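Local coordinates for DUF1896 domain-containing protein (PDB 2APL), which is of unknown function, an all-helical protein from Porphyromonas gingivalis that belongs to the DUF1896 family, at residues A[11-16]-A[36-41]; A[23-28]-A[73-78]; A[43-48]-A[57-62]; A[113-118]-A[128-133]. All coordinates share one frame; numbering follows the deposited sequence.

Contact 1 (A[11-16]-A[36-41]); sequences HFRLKL and ARSDEA
Ser38 presses its hydroxyl against the backbone of Arg13, where helices 3-23 and 31-51 pack in a roughly antiparallel fashion, the short axes 8.9 Å apart and turned by 132°. Arg13 CA lies 3.3 Å from Ser38 OG, and the CA atoms of Arg13 and Ser38 are 5.2 Å apart, a closeness that the small serine permits. No hydrogen bond crosses here: Ser38 OG stands anti to its own carbonyl carbon (chi1 -60°) and bonds back to Ile34 O, which satisfies this buried hydroxyl within its own helix. On one side of the serine, Phe12 sets a ring face against the methyl of Ala41 in a CH-pi contact; Ala41 CB is 3.9 Å from Phe12 CG, nearer the rim than the middle. On the other side, Leu16 sends one branch across the aliphatic part of Arg37, the two side chains crossing at about a right angle, with Leu16 CD2 3.6 Å from Arg37 CG. Bends in the middle of the chain then carry the guanidinium of Arg37 away from helix 3-23, to give NH1 to Leu66 O and Gln68 O. Arg13 behaves differently, running extended from CG to NE along the border of the contact, its head bonded to Asn31, Thr35 and Glu17. The apolar surface continues past both helices: Phe12 also rests on Ala62 and Ala41 on Leu66, both of helix 55-67, while Leu16 and Arg37 share Leu70 in the loop that follows, so helix 55-67 packs against the pair as a third member.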
# COMPACT_ATOMS: atom_id res chain seq x y z
N HIS A 11 9.35 -2.57 17.46
CA HIS A 11 8.36 -1.51 17.26
C HIS A 11 8.22 -1.23 15.75
O HIS A 11 7.12 -1.19 15.21
CB HIS A 11 8.83 -0.26 18.05
CG HIS A 11 8.02 0.96 17.75
ND1 HIS A 11 6.67 1.05 18.02
CD2 HIS A 11 8.36 2.14 17.17
CE1 HIS A 11 6.23 2.24 17.67
NE2 HIS A 11 7.23 2.92 17.13
N PHE A 12 9.35 -1.06 15.05
CA PHE A 12 9.30 -0.76 13.62
C PHE A 12 8.73 -1.96 12.86
O PHE A 12 7.94 -1.78 11.95
CB PHE A 12 10.69 -0.40 13.06
CG PHE A 12 11.24 0.88 13.64
CD1 PHE A 12 10.46 2.06 13.65
CD2 PHE A 12 12.54 0.92 14.20
CE1 PHE A 12 10.97 3.25 14.20
CE2 PHE A 12 13.06 2.09 14.79
CZ PHE A 12 12.28 3.25 14.79
N ARG A 13 9.18 -3.17 13.19
CA ARG A 13 8.59 -4.37 12.58
C ARG A 13 7.06 -4.48 12.72
O ARG A 13 6.37 -4.69 11.74
CB ARG A 13 9.26 -5.67 13.04
CG ARG A 13 8.68 -6.90 12.28
CD ARG A 13 9.47 -8.21 12.53
NE ARG A 13 8.96 -9.21 11.60
CZ ARG A 13 9.69 -9.79 10.66
NH1 ARG A 13 10.99 -9.54 10.59
NH2 ARG A 13 9.12 -10.67 9.82
N LEU A 14 6.54 -4.30 13.94
CA LEU A 14 5.11 -4.32 14.17
C LEU A 14 4.37 -3.24 13.34
O LEU A 14 3.36 -3.54 12.72
CB LEU A 14 4.77 -4.19 15.66
CG LEU A 14 3.29 -4.45 15.97
CD1 LEU A 14 2.80 -5.80 15.42
CD2 LEU A 14 3.00 -4.31 17.47
N LYS A 15 4.89 -2.01 13.32
CA LYS A 15 4.26 -0.94 12.55
C LYS A 15 4.18 -1.31 11.05
O LYS A 15 3.19 -0.97 10.38
CB LYS A 15 5.07 0.36 12.68
CG LYS A 15 4.96 1.05 14.05
CD LYS A 15 5.80 2.36 14.06
CE LYS A 15 5.19 3.44 13.19
NZ LYS A 15 6.02 4.65 13.34
N LEU A 16 5.23 -1.94 10.53
CA LEU A 16 5.32 -2.23 9.10
C LEU A 16 4.41 -3.42 8.82
O LEU A 16 3.67 -3.44 7.82
CB LEU A 16 6.76 -2.61 8.67
CG LEU A 16 6.98 -3.00 7.19
CD1 LEU A 16 6.44 -1.93 6.19
CD2 LEU A 16 8.48 -3.25 6.93
N ALA A 36 14.16 -6.81 6.06
CA ALA A 36 15.12 -5.87 5.50
C ALA A 36 14.69 -4.42 5.74
O ALA A 36 15.52 -3.59 6.10
CB ALA A 36 15.31 -6.14 4.09
N ARG A 37 13.41 -4.11 5.54
CA ARG A 37 12.93 -2.76 5.75
C ARG A 37 12.91 -2.35 7.27
O ARG A 37 13.30 -1.22 7.62
CB ARG A 37 11.54 -2.60 5.11
CG ARG A 37 10.93 -1.21 5.23
CD ARG A 37 11.86 -0.18 4.57
NE ARG A 37 11.97 -0.27 3.12
CZ ARG A 37 11.15 0.32 2.26
NH1 ARG A 37 10.08 0.99 2.68
NH2 ARG A 37 11.41 0.22 0.96
N SER A 38 12.53 -3.26 8.14
CA SER A 38 12.62 -3.01 9.58
C SER A 38 14.08 -2.72 10.06
O SER A 38 14.28 -1.83 10.88
CB SER A 38 11.98 -4.16 10.35
OG SER A 38 10.60 -4.26 9.96
N ASP A 39 15.04 -3.52 9.57
CA ASP A 39 16.47 -3.30 9.77
C ASP A 39 16.93 -1.91 9.28
O ASP A 39 17.65 -1.22 10.01
CB ASP A 39 17.30 -4.36 9.00
CG ASP A 39 17.38 -5.71 9.71
OD1 ASP A 39 16.80 -5.84 10.81
OD2 ASP A 39 18.05 -6.66 9.18
N GLU A 40 16.49 -1.51 8.08
CA GLU A 40 16.78 -0.16 7.60
C GLU A 40 16.26 0.96 8.50
O GLU A 40 16.95 2.00 8.65
CB GLU A 40 16.23 0.12 6.18
CG GLU A 40 16.73 -0.76 5.11
CD GLU A 40 16.03 -0.51 3.78
OE1 GLU A 40 15.63 0.68 3.45
OE2 GLU A 40 15.91 -1.52 3.06
N ALA A 41 15.00 0.83 8.95
CA ALA A 41 14.42 1.83 9.84
C ALA A 41 15.21 1.93 11.17
O ALA A 41 15.51 3.02 11.66
CB ALA A 41 12.93 1.50 10.15

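Contact 2 (A[23-28]-A[73-78]); sequences HFPEMS and SRYDTL
His23 and Ser73 tie a helix C-terminus to a helix N-cap: the chain leaving helix 3-23 meets the first turn of helix 74-85. Ser73 OG gives its hydrogen to His23 O (2.5 Å, in the carbonyl plane) and accepts from Asp76 N in a nearly straight capping bond (172°), so one hydroxyl both caps its helix and grips the other segment. Packing is close on this side: Ser73 CB sits over a face of Phe24, and separately Pro25 CG lies above the centre of the Tyr75 ring, 3.9 Å from its centroid. The ring is brought beneath the proline by a first torsion that sets Tyr75 CG anti to its backbone N.

Toward Glu26 the fit is looser and partly wet. That exposed side chain approaches Tyr75 CB no closer than 4.1 Å, from Glu26 OE1, and a water fills in, donating to Glu26 OE2 and His23 O and accepting from Tyr75 N. Tyr75 leans on Ala99 of helix 94-103. The imidazole, though, is held tightly: ring and carboxylate planes stand 76° apart, and His23 ND1 donates to the syn lone pair of Asp76 OD2 at 2.5 Å, the oxygen tilted 17° out of the ring plane.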
# COMPACT_ATOMS: atom_id res chain seq x y z
N HIS A 23 -2.78 -2.36 3.83
CA HIS A 23 -2.67 -1.54 2.62
C HIS A 23 -2.03 -2.30 1.45
O HIS A 23 -2.16 -1.91 0.29
CB HIS A 23 -1.82 -0.28 2.90
CG HIS A 23 -2.44 0.66 3.89
ND1 HIS A 23 -3.59 1.38 3.62
CD2 HIS A 23 -2.11 0.97 5.17
CE1 HIS A 23 -3.92 2.10 4.68
NE2 HIS A 23 -3.04 1.86 5.63
N PHE A 24 -1.25 -3.33 1.79
CA PHE A 24 -0.56 -4.16 0.78
C PHE A 24 -0.66 -5.63 1.19
O PHE A 24 0.39 -6.29 1.41
CB PHE A 24 0.90 -3.75 0.68
CG PHE A 24 1.10 -2.34 0.24
CD1 PHE A 24 1.31 -2.04 -1.11
CD2 PHE A 24 1.11 -1.31 1.18
CE1 PHE A 24 1.52 -0.73 -1.53
CE2 PHE A 24 1.36 0.03 0.74
CZ PHE A 24 1.56 0.31 -0.59
N PRO A 25 -1.91 -6.14 1.34
CA PRO A 25 -2.05 -7.50 1.88
C PRO A 25 -1.25 -8.49 1.06
O PRO A 25 -0.76 -9.46 1.61
CB PRO A 25 -3.56 -7.78 1.82
CG PRO A 25 -4.14 -6.70 0.88
CD PRO A 25 -3.22 -5.52 1.08
N GLU A 26 -1.08 -8.22 -0.22
CA GLU A 26 -0.32 -9.10 -1.10
C GLU A 26 1.16 -9.20 -0.78
O GLU A 26 1.82 -10.21 -1.13
CB GLU A 26 -0.52 -8.70 -2.60
CG GLU A 26 0.08 -7.32 -3.02
CD GLU A 26 -0.78 -6.10 -2.58
OE1 GLU A 26 -1.91 -6.29 -2.03
OE2 GLU A 26 -0.30 -4.95 -2.77
N MSE A 27 1.69 -8.15 -0.13
CA MSE A 27 3.09 -8.11 0.35
C MSE A 27 3.24 -8.47 1.82
O MSE A 27 4.35 -8.65 2.28
CB MSE A 27 3.66 -6.70 0.15
CG MSE A 27 3.61 -6.23 -1.32
SE MSE A 27 4.27 -4.34 -1.30
CE MSE A 27 4.81 -4.34 -3.09
N SER A 28 2.12 -8.59 2.54
CA SER A 28 2.15 -8.68 4.00
C SER A 28 2.75 -9.98 4.57
O SER A 28 3.01 -10.08 5.79
CB SER A 28 0.76 -8.44 4.60
OG SER A 28 -0.14 -9.49 4.26
N SER A 73 -1.03 2.81 -2.83
CA SER A 73 -1.48 1.44 -2.70
C SER A 73 -2.48 1.16 -3.83
O SER A 73 -3.60 1.74 -3.86
CB SER A 73 -2.13 1.23 -1.34
OG SER A 73 -2.79 -0.04 -1.28
N ARG A 74 -2.10 0.25 -4.72
CA ARG A 74 -3.07 -0.28 -5.74
C ARG A 74 -4.28 -0.93 -5.08
O ARG A 74 -5.39 -0.67 -5.51
CB ARG A 74 -2.38 -1.24 -6.70
CG ARG A 74 -1.26 -0.52 -7.49
CD ARG A 74 -0.52 -1.46 -8.44
NE ARG A 74 0.07 -2.56 -7.68
CZ ARG A 74 0.45 -3.73 -8.19
NH1 ARG A 74 0.35 -3.99 -9.52
NH2 ARG A 74 0.93 -4.66 -7.38
N TYR A 75 -4.05 -1.74 -4.05
CA TYR A 75 -5.14 -2.36 -3.29
C TYR A 75 -6.14 -1.33 -2.78
O TYR A 75 -7.34 -1.46 -3.08
CB TYR A 75 -4.62 -3.22 -2.17
CG TYR A 75 -5.70 -3.68 -1.20
CD1 TYR A 75 -6.46 -4.83 -1.47
CD2 TYR A 75 -5.99 -2.94 -0.03
CE1 TYR A 75 -7.50 -5.24 -0.59
CE2 TYR A 75 -7.01 -3.35 0.87
CZ TYR A 75 -7.73 -4.50 0.58
OH TYR A 75 -8.71 -4.92 1.42
N ASP A 76 -5.66 -0.32 -2.06
CA ASP A 76 -6.52 0.76 -1.55
C ASP A 76 -7.27 1.49 -2.68
O ASP A 76 -8.43 1.88 -2.50
CB ASP A 76 -5.69 1.79 -0.74
CG ASP A 76 -5.27 1.29 0.67
OD1 ASP A 76 -5.68 0.17 1.09
OD2 ASP A 76 -4.51 2.03 1.37
N THR A 77 -6.60 1.72 -3.81
CA THR A 77 -7.19 2.44 -4.94
C THR A 77 -8.40 1.63 -5.53
O THR A 77 -9.49 2.19 -5.79
CB THR A 77 -6.13 2.71 -6.04
OG1 THR A 77 -5.12 3.54 -5.50
CG2 THR A 77 -6.75 3.46 -7.26
N LEU A 78 -8.21 0.31 -5.66
CA LEU A 78 -9.29 -0.56 -6.17
C LEU A 78 -10.47 -0.59 -5.19
O LEU A 78 -11.62 -0.49 -5.61
CB LEU A 78 -8.76 -1.98 -6.40
CG LEU A 78 -7.80 -2.07 -7.59
CD1 LEU A 78 -7.06 -3.39 -7.55
CD2 LEU A 78 -8.56 -1.92 -8.93
O HOH W 1 -1.48 -2.62 -2.82

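Contact 3 (A[43-48]-A[57-62]); sequences TAYCDA and EAESMA
Ala44 opens the contact with its methyl directed at the backbone of helix 55-67, Ala44 CB lying 4.2 Å from Ala62 CA. Tyr45 follows and makes the largest contribution of the first segment. Its CB meets Ala62 CB at 3.9 Å; beyond it the ring runs alongside the opposite helix, because the first torsion sets Tyr45 CG anti to the backbone N (176°). The CD1 side of the ring does the touching: Tyr45 CD1 is 3.5 Å from Ala58 CB, and Glu59 N lies at the ring edge, near its plane. At its far end the hydroxyl bonds to His55 ND1, tying this buried side chain to the start of helix 55-67. A turn later comes Ala48, whose CB rests 3.6 Å from Ala58 CB and 3.8 Å from the selenium of selenomethionine Met61. Chi1 of 81° sets Met61 CG between its backbone N and carbonyl carbon, and the chain then brings SE to that methyl, CE close by; Phe53 in the connecting loop touches both residues. No hydrogen bond spans the two segments; small apolar surfaces associate. Four alanines let the helices draw close, with axes 8.1 Å apart and Tyr45 and Ala58 CA atoms separated by 4.8 Å. With a crossing angle of 148° and a short loop joining helices 31-51 and 55-67, this is an alpha-alpha hairpin with an alanine-rich interface.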
# COMPACT_ATOMS: atom_id res chain seq x y z
N THR A 43 18.47 1.21 11.64
CA THR A 43 19.70 1.94 11.33
C THR A 43 19.48 3.44 11.27
O THR A 43 20.34 4.21 11.75
CB THR A 43 20.30 1.43 9.95
OG1 THR A 43 20.56 0.03 10.09
CG2 THR A 43 21.57 2.17 9.53
N ALA A 44 18.37 3.88 10.64
CA ALA A 44 18.04 5.31 10.57
C ALA A 44 17.83 5.89 11.99
O ALA A 44 18.30 7.00 12.30
CB ALA A 44 16.80 5.55 9.70
N TYR A 45 17.11 5.15 12.81
CA TYR A 45 16.88 5.52 14.20
C TYR A 45 18.20 5.63 15.00
O TYR A 45 18.50 6.66 15.61
CB TYR A 45 15.93 4.51 14.87
CG TYR A 45 15.73 4.81 16.36
CD1 TYR A 45 14.72 5.65 16.79
CD2 TYR A 45 16.58 4.28 17.30
CE1 TYR A 45 14.60 5.98 18.17
CE2 TYR A 45 16.48 4.61 18.66
CZ TYR A 45 15.46 5.44 19.07
OH TYR A 45 15.31 5.72 20.42
N CYS A 46 19.00 4.57 14.96
CA CYS A 46 20.28 4.55 15.68
C CYS A 46 21.23 5.66 15.16
O CYS A 46 21.87 6.37 15.96
CB CYS A 46 20.90 3.17 15.57
SG CYS A 46 19.97 1.93 16.38
N ASP A 47 21.26 5.88 13.85
CA ASP A 47 22.05 6.99 13.27
C ASP A 47 21.60 8.33 13.81
O ASP A 47 22.43 9.16 14.21
CB ASP A 47 22.00 7.04 11.73
CG ASP A 47 22.84 5.95 11.05
OD1 ASP A 47 23.57 5.21 11.75
OD2 ASP A 47 22.73 5.83 9.80
N ALA A 48 20.29 8.57 13.78
CA ALA A 48 19.75 9.85 14.23
C ALA A 48 20.12 10.12 15.70
O ALA A 48 20.65 11.19 16.04
CB ALA A 48 18.25 9.91 14.04
N GLU A 57 12.29 12.50 17.42
CA GLU A 57 12.77 12.88 16.09
C GLU A 57 13.29 11.66 15.37
O GLU A 57 12.97 11.49 14.20
CB GLU A 57 13.86 13.95 16.17
CG GLU A 57 13.34 15.24 16.76
CD GLU A 57 14.45 16.27 16.98
OE1 GLU A 57 15.56 15.96 17.48
OE2 GLU A 57 14.19 17.42 16.63
N ALA A 58 14.07 10.83 16.06
CA ALA A 58 14.70 9.66 15.45
C ALA A 58 13.61 8.66 14.97
O ALA A 58 13.67 8.11 13.85
CB ALA A 58 15.73 8.98 16.45
N GLU A 59 12.59 8.45 15.82
CA GLU A 59 11.51 7.56 15.50
C GLU A 59 10.68 8.03 14.30
O GLU A 59 10.22 7.22 13.48
CB GLU A 59 10.60 7.37 16.71
CG GLU A 59 10.29 5.91 16.92
CD GLU A 59 9.72 5.56 18.31
OE1 GLU A 59 8.74 6.23 18.74
OE2 GLU A 59 10.25 4.59 18.92
N SER A 60 10.47 9.34 14.24
CA SER A 60 9.73 9.98 13.16
C SER A 60 10.45 9.79 11.83
O SER A 60 9.87 9.33 10.86
CB SER A 60 9.59 11.47 13.47
OG SER A 60 8.86 12.15 12.46
N MSE A 61 11.73 10.12 11.80
CA MSE A 61 12.44 9.93 10.55
C MSE A 61 12.66 8.44 10.18
O MSE A 61 12.66 8.11 9.01
CB MSE A 61 13.72 10.79 10.50
CG MSE A 61 14.89 10.20 11.23
SE MSE A 61 16.39 11.56 11.23
CE MSE A 61 15.68 12.79 12.69
N ALA A 62 12.87 7.57 11.16
CA ALA A 62 12.87 6.11 10.93
C ALA A 62 11.53 5.56 10.35
O ALA A 62 11.53 4.64 9.51
CB ALA A 62 13.20 5.37 12.19

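Contact 4 (A[113-118]-A[128-133]); sequences AKYDLT and EHLYTE
Tyr115 lays a ring face on Leu130 and turns its hydroxyl edge to Glu133, joining the loop after helix 106-112 to the early turns of helix 126-143 in an irregular loop-on-helix contact of this all-helical protein. The ring is the central piece. With its CG anti to the carbonyl carbon (chi1 -58°), it reaches across to the helix, where Leu130 CB lies over the centre of one face in a CH-pi contact, 4.1 Å from the ring centroid. Leu130 adds one branch to the same residue, CD1 standing 3.7 Å from Tyr115 CE2, while its other branch touches Leu117: the two CD2 atoms of Leu117 and Leu130 are 4.1 Å apart. Leu117 is the centre of an inverse gamma turn in the loop. Leu130 is the buried member of the contact and continues inward onto Val111, Phe112, Phe72 and Phe121, so the leucine links this surface patch to the packing beneath.

The outer margin is polar. Glu133, extended beyond CG, brings its carboxylate to the edge of the Tyr115 ring with the two planes 81° apart, and each oxygen takes a different donor. Tyr115 OH donates to Glu133 OE1 at 2.7 Å, meeting it nearly along the C-O axis. Two bonds from neighbouring loop residues probably restrict the rotation of the carboxylate, and the lysine charge would be expected to favour its ionised form. Lys114 crosses Glu133 at about a right angle; its NZ, salt-bridged to the carboxylate, donates to the syn lone pair of Glu133 OE2 at 2.6 Å.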
# COMPACT_ATOMS: atom_id res chain seq x y z
N ALA A 113 -0.01 -0.16 -14.85
CA ALA A 113 1.36 -0.21 -15.38
C ALA A 113 1.76 1.00 -16.24
O ALA A 113 2.96 1.25 -16.46
CB ALA A 113 1.59 -1.50 -16.17
N LYS A 114 0.75 1.74 -16.72
CA LYS A 114 0.95 2.93 -17.52
C LYS A 114 1.37 4.12 -16.67
O LYS A 114 1.81 5.11 -17.21
CB LYS A 114 -0.31 3.31 -18.30
CG LYS A 114 -0.64 2.30 -19.39
CD LYS A 114 -1.60 2.86 -20.44
CE LYS A 114 -2.99 3.12 -19.87
NZ LYS A 114 -3.91 3.50 -20.97
N TYR A 115 1.22 4.02 -15.35
CA TYR A 115 1.52 5.14 -14.43
C TYR A 115 2.74 4.89 -13.57
O TYR A 115 3.09 3.75 -13.28
CB TYR A 115 0.29 5.44 -13.56
CG TYR A 115 -0.93 5.78 -14.36
CD1 TYR A 115 -1.21 7.12 -14.67
CD2 TYR A 115 -1.81 4.78 -14.83
CE1 TYR A 115 -2.34 7.47 -15.43
CE2 TYR A 115 -2.95 5.12 -15.60
CZ TYR A 115 -3.20 6.47 -15.89
OH TYR A 115 -4.30 6.86 -16.63
N ASP A 116 3.41 5.99 -13.20
CA ASP A 116 4.51 5.98 -12.30
C ASP A 116 3.96 6.21 -10.89
O ASP A 116 3.74 7.35 -10.45
CB ASP A 116 5.54 7.07 -12.72
CG ASP A 116 6.87 6.96 -11.98
OD1 ASP A 116 7.12 5.93 -11.28
OD2 ASP A 116 7.67 7.92 -12.09
N LEU A 117 3.73 5.11 -10.18
CA LEU A 117 3.04 5.17 -8.88
C LEU A 117 3.93 5.57 -7.69
O LEU A 117 4.11 4.82 -6.71
CB LEU A 117 2.27 3.87 -8.62
CG LEU A 117 1.36 3.44 -9.77
CD1 LEU A 117 0.76 2.01 -9.51
CD2 LEU A 117 0.25 4.49 -10.11
N THR A 118 4.47 6.78 -7.77
CA THR A 118 5.33 7.32 -6.69
C THR A 118 4.55 7.65 -5.40
O THR A 118 3.32 7.67 -5.38
CB THR A 118 6.03 8.58 -7.21
OG1 THR A 118 5.03 9.52 -7.61
CG2 THR A 118 6.92 8.28 -8.45
N GLU A 128 -6.39 11.34 -11.19
CA GLU A 128 -7.77 11.35 -11.64
C GLU A 128 -7.90 10.50 -12.91
O GLU A 128 -8.88 9.78 -13.08
CB GLU A 128 -8.30 12.78 -11.86
CG GLU A 128 -7.44 13.93 -11.28
CD GLU A 128 -7.04 13.81 -9.77
OE1 GLU A 128 -7.85 13.35 -8.92
OE2 GLU A 128 -5.89 14.21 -9.44
N HIS A 129 -6.87 10.56 -13.76
CA HIS A 129 -6.80 9.74 -14.96
C HIS A 129 -6.81 8.24 -14.66
O HIS A 129 -7.57 7.47 -15.27
CB HIS A 129 -5.58 10.09 -15.80
CG HIS A 129 -5.63 11.46 -16.40
ND1 HIS A 129 -4.70 12.43 -16.11
CD2 HIS A 129 -6.48 12.01 -17.31
CE1 HIS A 129 -4.98 13.54 -16.78
NE2 HIS A 129 -6.06 13.31 -17.52
N LEU A 130 -5.93 7.83 -13.75
CA LEU A 130 -5.92 6.46 -13.25
C LEU A 130 -7.31 6.03 -12.75
O LEU A 130 -7.84 5.02 -13.19
CB LEU A 130 -4.85 6.30 -12.13
CG LEU A 130 -4.85 4.91 -11.50
CD1 LEU A 130 -4.58 3.80 -12.55
CD2 LEU A 130 -3.85 4.87 -10.34
N TYR A 131 -7.88 6.81 -11.83
CA TYR A 131 -9.16 6.47 -11.20
C TYR A 131 -10.31 6.27 -12.20
O TYR A 131 -11.13 5.33 -12.06
CB TYR A 131 -9.51 7.56 -10.21
CG TYR A 131 -10.74 7.32 -9.36
CD1 TYR A 131 -10.62 6.85 -8.05
CD2 TYR A 131 -12.01 7.60 -9.85
CE1 TYR A 131 -11.75 6.64 -7.25
CE2 TYR A 131 -13.13 7.39 -9.09
CZ TYR A 131 -13.01 6.93 -7.79
OH TYR A 131 -14.14 6.73 -7.03
N THR A 132 -10.38 7.19 -13.17
CA THR A 132 -11.38 7.13 -14.21
C THR A 132 -11.10 5.91 -15.06
O THR A 132 -12.03 5.19 -15.46
CB THR A 132 -11.31 8.42 -15.06
OG1 THR A 132 -11.62 9.53 -14.21
CG2 THR A 132 -12.26 8.36 -16.26
N GLU A 133 -9.82 5.64 -15.32
CA GLU A 133 -9.52 4.54 -16.23
C GLU A 133 -9.90 3.22 -15.54
O GLU A 133 -10.46 2.31 -16.18
CB GLU A 133 -8.06 4.59 -16.68
CG GLU A 133 -7.71 3.68 -17.77
CD GLU A 133 -6.36 4.01 -18.43
OE1 GLU A 133 -5.59 4.89 -17.95
OE2 GLU A 133 -6.10 3.38 -19.49

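In the fold
Contacts 1 and 3 form one continuous apolar region: both use helix 31-51, their centres are about 11 Å apart, and Phe12 and Ala41 of the first meet Ala62 of the second. Neither has a hydrogen bond between its segments; small residues and aromatic rings join helix to helix, more deeply buried in contact 1. Contacts 2 and 4 involve loops and rely on polar bonds beside ring packing. Contact 2, its centre about 4 Å from that of the chain, is partly buried; contact 4 is a surface contact with a salt bridge. These two touch where Arg74 CG packs on Leu117 CD1, whereas contacts 3 and 4 are farthest apart, about 32 Å between centres.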